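Local coordinates for protein RpfR (Cronobacter turicensis, PDB 6DGG) that carries a PAS domain, a fold common in sensory proteins, and holds lauric acid in a pocket within it, at residues S4-V9 with R21-S26; I10-R15 with E99-C104. All blocks are in the same frame, centred on the assembly; numbering follows the deposited sequence.

Interaction 1. Residues S4-V9 with R21-S26; sequences SEANSV and RFNRLS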
loop_
_atom_site.group_PDB
_atom_site.type_symbol
_atom_site.label_atom_id
_atom_site.label_comp_id
_atom_site.label_asym_id
_atom_site.label_seq_id
_atom_site.Cartn_x
_atom_site.Cartn_y
_atom_site.Cartn_z
ATOM N N SER A 4 -18.973 -3.364 -12.429
ATOM C CA SER A 4 -18.826 -3.460 -10.985
ATOM C C SER A 4 -17.619 -2.630 -10.568
ATOM O O SER A 4 -16.911 -2.070 -11.405
ATOM C CB SER A 4 -18.681 -4.918 -10.542
ATOM O OG SER A 4 -19.912 -5.611 -10.662
ATOM N N GLU A 5 -17.400 -2.540 -9.257
ATOM C CA GLU A 5 -16.246 -1.849 -8.705
ATOM C C GLU A 5 -15.668 -2.685 -7.574
ATOM O O GLU A 5 -16.356 -3.511 -6.968
ATOM C CB GLU A 5 -16.597 -0.452 -8.160
ATOM C CG GLU A 5 -16.980 0.562 -9.218
ATOM C CD GLU A 5 -17.333 1.918 -8.635
ATOM O OE1 GLU A 5 -16.505 2.484 -7.889
ATOM O OE2 GLU A 5 -18.442 2.413 -8.918
ATOM N N ALA A 6 -14.387 -2.469 -7.306
ATOM C CA ALA A 6 -13.744 -3.136 -6.190
ATOM C C ALA A 6 -13.981 -2.352 -4.902
ATOM O O ALA A 6 -14.416 -1.198 -4.910
ATOM C CB ALA A 6 -12.247 -3.275 -6.438
ATOM N N ASN A 7 -13.686 -3.005 -3.781
ATOM C CA ASN A 7 -13.921 -2.445 -2.460
ATOM C C ASN A 7 -12.629 -2.189 -1.703
ATOM O O ASN A 7 -12.673 -1.753 -0.548
ATOM C CB ASN A 7 -14.775 -3.413 -1.641
ATOM C CG ASN A 7 -15.966 -3.905 -2.407
ATOM O OD1 ASN A 7 -16.768 -3.110 -2.882
ATOM N ND2 ASN A 7 -16.067 -5.223 -2.567
ATOM N N SER A 8 -11.491 -2.459 -2.320
ATOM C CA SER A 8 -10.215 -2.495 -1.635
ATOM C C SER A 8 -9.193 -1.713 -2.436
ATOM O O SER A 8 -9.260 -1.659 -3.664
ATOM C CB SER A 8 -9.726 -3.926 -1.524
ATOM O OG SER A 8 -10.717 -4.754 -0.948
ATOM N N VAL A 9 -8.239 -1.117 -1.731
ATOM C CA VAL A 9 -7.055 -0.537 -2.351
ATOM C C VAL A 9 -5.983 -1.619 -2.388
ATOM O O VAL A 9 -5.575 -2.147 -1.346
ATOM C CB VAL A 9 -6.586 0.726 -1.611
ATOM C CG1 VAL A 9 -7.620 1.827 -1.769
ATOM C CG2 VAL A 9 -6.316 0.464 -0.139
ATOM N N ARG A 21 2.052 -2.508 -8.827
ATOM C CA ARG A 21 0.680 -2.380 -9.301
ATOM C C ARG A 21 -0.087 -1.536 -8.290
ATOM O O ARG A 21 0.256 -1.487 -7.101
ATOM C CB ARG A 21 -0.019 -3.741 -9.457
ATOM C CG ARG A 21 0.521 -4.639 -10.565
ATOM C CD ARG A 21 -0.622 -5.222 -11.396
ATOM N NE ARG A 21 -1.258 -4.181 -12.202
ATOM C CZ ARG A 21 -2.143 -4.403 -13.170
ATOM N NH1 ARG A 21 -2.519 -5.637 -13.473
ATOM N NH2 ARG A 21 -2.645 -3.377 -13.837
ATOM N N PHE A 22 -1.155 -0.902 -8.771
ATOM C CA PHE A 22 -1.865 0.141 -8.030
ATOM C C PHE A 22 -3.241 0.210 -8.674
ATOM O O PHE A 22 -3.354 0.615 -9.836
ATOM C CB PHE A 22 -1.086 1.439 -8.227
ATOM C CG PHE A 22 -1.539 2.628 -7.415
ATOM C CD1 PHE A 22 -1.098 2.805 -6.106
ATOM C CD2 PHE A 22 -2.280 3.644 -8.004
ATOM C CE1 PHE A 22 -1.448 3.936 -5.378
ATOM C CE2 PHE A 22 -2.632 4.790 -7.277
ATOM C CZ PHE A 22 -2.208 4.931 -5.964
ATOM N N ASN A 23 -4.276 -0.238 -7.959
ATOM C CA ASN A 23 -5.558 -0.489 -8.610
ATOM C C ASN A 23 -6.421 0.773 -8.709
ATOM O O ASN A 23 -6.063 1.855 -8.246
ATOM C CB ASN A 23 -6.316 -1.648 -7.952
ATOM C CG ASN A 23 -7.008 -1.247 -6.660
ATOM O OD1 ASN A 23 -6.482 -0.460 -5.880
ATOM N ND2 ASN A 23 -8.196 -1.802 -6.430
ATOM N N ARG A 24 -7.601 0.616 -9.304
ATOM C CA ARG A 24 -8.424 1.776 -9.635
ATOM C C ARG A 24 -8.897 2.509 -8.386
ATOM O O ARG A 24 -8.967 3.745 -8.374
ATOM C CB ARG A 24 -9.611 1.355 -10.495
ATOM C CG ARG A 24 -10.403 2.518 -11.049
ATOM C CD ARG A 24 -11.399 2.056 -12.113
ATOM N NE ARG A 24 -10.742 1.445 -13.268
ATOM C CZ ARG A 24 -11.381 0.975 -14.336
ATOM N NH1 ARG A 24 -12.706 1.038 -14.409
ATOM N NH2 ARG A 24 -10.693 0.443 -15.337
ATOM N N LEU A 25 -9.252 1.781 -7.328
ATOM C CA LEU A 25 -9.682 2.472 -6.120
ATOM C C LEU A 25 -8.532 3.258 -5.502
ATOM O O LEU A 25 -8.748 4.342 -4.948
ATOM C CB LEU A 25 -10.296 1.487 -5.122
ATOM C CG LEU A 25 -10.996 2.123 -3.915
ATOM C CD1 LEU A 25 -12.098 3.102 -4.338
ATOM C CD2 LEU A 25 -11.594 1.074 -2.981
ATOM N N SER A 26 -7.304 2.744 -5.616
ATOM C CA SER A 26 -6.133 3.504 -5.191
ATOM C C SER A 26 -6.017 4.804 -5.977
ATOM O O SER A 26 -5.708 5.858 -5.409
ATOM C CB SER A 26 -4.866 2.669 -5.359
ATOM O OG SER A 26 -4.918 1.495 -4.562
#
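Across the segments the CA atoms come nearest at Val9 and Ser26, 5.0 Å apart. Residues 4-8 form an irregular loop that leads into strand 9-13. Residues 21-26 leave strand 19-22 and turn at Asn23 into helix 24-30. The loop passes the first turn of that helix. The Asn23 carboxamide joins the two. Asn23 ND2 donates to Ser8 O at 3.0 Å, with an N-H...O angle of 159°. Ser8 O lies near the plane of the amide. At the other end, Asn23 OD1 accepts from Ser26 OG at 2.8 Å, nearly in line with the C=O bond. It also takes a weak capping bond from Ser26 N and a bond from Ile10 N. Partners at both ends fix the rotation of the amide. Leu25 CG lies anti to the backbone N (chi1 -170°), and with chi2 near 56° CD2 meets the loop backbone, 3.6 Å from Ser8 N. Leu25 CG also packs on Val9 CG1 at 4.0 Å. Ser26 OG sits 3.5 Å from Val9 CB, and Ser26 CB lies over the centre of the Phe22 ring. Ser26 also touches lauric acid. The arrangement is an asparagine N-cap at the strand-to-helix turn of a PAS fold, beside its ligand pocket.

Interaction 2. Residues I10-R15 with E99-C104; sequences IVILDR and EIFLIC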
loop_
_atom_site.group_PDB
_atom_site.type_symbol
_atom_site.label_atom_id
_atom_site.label_comp_id
_atom_site.label_asym_id
_atom_site.label_seq_id
_atom_site.Cartn_x
_atom_site.Cartn_y
_atom_site.Cartn_z
ATOM N N ILE A 10 -5.592 -2.011 -3.594
ATOM C CA ILE A 10 -4.687 -3.133 -3.816
ATOM C C ILE A 10 -3.401 -2.573 -4.406
ATOM O O ILE A 10 -3.403 -2.026 -5.512
ATOM C CB ILE A 10 -5.313 -4.182 -4.752
ATOM C CG1 ILE A 10 -6.648 -4.680 -4.186
ATOM C CG2 ILE A 10 -4.367 -5.335 -4.973
ATOM C CD1 ILE A 10 -6.593 -5.253 -2.765
ATOM N N VAL A 11 -2.307 -2.701 -3.662
ATOM C CA VAL A 11 -1.006 -2.176 -4.054
ATOM C C VAL A 11 0.012 -3.292 -3.879
ATOM O O VAL A 11 0.042 -3.957 -2.837
ATOM C CB VAL A 11 -0.642 -0.940 -3.209
ATOM C CG1 VAL A 11 0.722 -0.381 -3.603
ATOM C CG2 VAL A 11 -1.723 0.145 -3.351
ATOM N N ILE A 12 0.821 -3.527 -4.911
ATOM C CA ILE A 12 1.871 -4.533 -4.872
ATOM C C ILE A 12 3.207 -3.808 -4.804
ATOM O O ILE A 12 3.439 -2.855 -5.555
ATOM C CB ILE A 12 1.791 -5.473 -6.083
ATOM C CG1 ILE A 12 0.413 -6.143 -6.116
ATOM C CG2 ILE A 12 2.905 -6.517 -6.032
ATOM C CD1 ILE A 12 0.193 -7.044 -7.316
ATOM N N LEU A 13 4.062 -4.240 -3.878
ATOM C CA LEU A 13 5.324 -3.579 -3.573
ATOM C C LEU A 13 6.469 -4.568 -3.715
ATOM O O LEU A 13 6.294 -5.775 -3.532
ATOM C CB LEU A 13 5.346 -3.120 -2.116
ATOM C CG LEU A 13 4.235 -2.206 -1.617
ATOM C CD1 LEU A 13 4.398 -1.953 -0.126
ATOM C CD2 LEU A 13 4.240 -0.904 -2.384
ATOM N N ASP A 14 7.657 -4.047 -4.027
ATOM C CA ASP A 14 8.870 -4.827 -3.865
ATOM C C ASP A 14 9.450 -4.571 -2.472
ATOM O O ASP A 14 8.859 -3.867 -1.647
ATOM C CB ASP A 14 9.843 -4.594 -5.025
ATOM C CG ASP A 14 10.517 -3.233 -4.997
ATOM O OD1 ASP A 14 10.353 -2.451 -4.034
ATOM O OD2 ASP A 14 11.256 -2.951 -5.974
ATOM N N ARG A 15 10.615 -5.165 -2.196
ATOM C CA ARG A 15 11.190 -5.090 -0.853
ATOM C C ARG A 15 11.549 -3.667 -0.452
ATOM O O ARG A 15 11.752 -3.401 0.740
ATOM C CB ARG A 15 12.426 -5.979 -0.770
ATOM C CG ARG A 15 13.546 -5.551 -1.699
ATOM C CD ARG A 15 14.667 -6.577 -1.738
ATOM N NE ARG A 15 15.359 -6.699 -0.454
ATOM C CZ ARG A 15 15.424 -7.803 0.291
ATOM N NH1 ARG A 15 14.841 -8.937 -0.090
ATOM N NH2 ARG A 15 16.094 -7.773 1.436
ATOM N N GLU A 99 10.080 -15.280 -3.431
ATOM C CA GLU A 99 9.110 -14.209 -3.299
ATOM C C GLU A 99 9.796 -12.852 -3.307
ATOM O O GLU A 99 10.625 -12.559 -2.448
ATOM C CB GLU A 99 8.326 -14.361 -1.998
ATOM C CG GLU A 99 7.580 -15.679 -1.869
ATOM C CD GLU A 99 8.086 -16.542 -0.725
ATOM O OE1 GLU A 99 9.236 -16.343 -0.278
ATOM O OE2 GLU A 99 7.324 -17.422 -0.268
ATOM N N ILE A 100 9.441 -12.017 -4.279
ATOM C CA ILE A 100 9.986 -10.665 -4.361
ATOM C C ILE A 100 8.923 -9.585 -4.276
ATOM O O ILE A 100 9.280 -8.402 -4.178
ATOM C CB ILE A 100 10.867 -10.467 -5.611
ATOM C CG1 ILE A 100 10.117 -10.902 -6.872
ATOM C CG2 ILE A 100 12.171 -11.231 -5.438
ATOM C CD1 ILE A 100 10.908 -10.716 -8.162
ATOM N N PHE A 101 7.640 -9.935 -4.288
ATOM C CA PHE A 101 6.573 -8.950 -4.235
ATOM C C PHE A 101 5.646 -9.205 -3.055
ATOM O O PHE A 101 5.345 -10.355 -2.711
ATOM C CB PHE A 101 5.774 -8.927 -5.535
ATOM C CG PHE A 101 6.591 -8.548 -6.717
ATOM C CD1 PHE A 101 7.214 -7.318 -6.768
ATOM C CD2 PHE A 101 6.764 -9.424 -7.770
ATOM C CE1 PHE A 101 7.981 -6.958 -7.854
ATOM C CE2 PHE A 101 7.535 -9.071 -8.859
ATOM C CZ PHE A 101 8.144 -7.835 -8.900
ATOM N N LEU A 102 5.193 -8.108 -2.463
ATOM C CA LEU A 102 4.277 -8.088 -1.332
ATOM C C LEU A 102 2.951 -7.533 -1.833
ATOM O O LEU A 102 2.924 -6.457 -2.447
ATOM C CB LEU A 102 4.865 -7.183 -0.242
ATOM C CG LEU A 102 3.951 -6.671 0.860
ATOM C CD1 LEU A 102 3.387 -7.825 1.640
ATOM C CD2 LEU A 102 4.703 -5.708 1.770
ATOM N N ILE A 103 1.868 -8.287 -1.626
ATOM C CA ILE A 103 0.522 -7.837 -1.968
ATOM C C ILE A 103 -0.065 -7.171 -0.735
ATOM O O ILE A 103 -0.182 -7.803 0.320
ATOM C CB ILE A 103 -0.370 -9.008 -2.404
ATOM C CG1 ILE A 103 0.195 -9.734 -3.617
ATOM C CG2 ILE A 103 -1.782 -8.511 -2.740
ATOM C CD1 ILE A 103 -0.450 -11.091 -3.815
ATOM N N CYS A 104 -0.451 -5.905 -0.860
ATOM C CA CYS A 104 -1.099 -5.165 0.218
ATOM C C CYS A 104 -2.566 -4.969 -0.138
ATOM O O CYS A 104 -2.888 -4.278 -1.107
ATOM C CB CYS A 104 -0.414 -3.821 0.449
ATOM S SG CYS A 104 1.356 -3.996 0.761
HETATM O O HOH W 1 11.735 -7.454 -3.868
#
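The Phe101 ring meets Leu13 O at its edge, in the ring plane, with CD1 3.7 Å from that oxygen. One ring face carries Ile100 CG1, set toward the rim. Asp14 CB approaches obliquely, 4.1 Å from Phe101 CE1. Ile12 reaches the base of the ring with its CG2 branch, 3.8 Å from Phe101 CB. That branch lies opposite the backbone N of Ile12, while CG1 (chi1 -58°) makes a looser contact, 4.4 Å from Ile103 CG1. The backbones run antiparallel, with 160° between the short strand axes. Val11 with Cys104 and Leu13 with Leu102 are hydrogen-bonded pairs. Leu13 O accepts from Leu102 N at 2.8 Å. Ile12 with Ile103 is the non-hydrogen-bonded pair between them. In the PAS sheet, with strand order 2-1-5-4-3, this joins the first strand to the last. Val11, Leu13, Leu102 and Cys104 share the face that bears the ligand pocket. There Leu13 CD1 packs 3.8 Å from Cys104 SG and 4.2 Å from Leu102 CD2. Val11 and Cys104 touch lauric acid, and Leu102 packs against Val59, Phe62 and Phe63 of helix 49-65. Past the paired strands, one water accepts from Arg15 N at 3.0 Å and donates to Ile100 O.

Overall arrangement
From the N terminus, the chain passes through residues 4-9 and runs straight into 10-15, so both contacts begin on one continuous piece. Interaction 1 closes a short loop of 11 residues, which holds most of strand 9-13, the turn after it and the start of strand 19-22. Interaction 2 closes a much longer one, of 83 residues, which takes in strand 19-22, the helices and strands 69-77 and 80-90. The segments alternate along the chain, so the contacts cross. Interaction 1 ties the N-terminal loop to the start of helix 24-30. Interaction 2 ties strand 9-13 to strand 102-108. In the sheet, strand 9-13 lies between strands 19-22 and 102-108, and both contacts contribute residues to the lauric acid pocket.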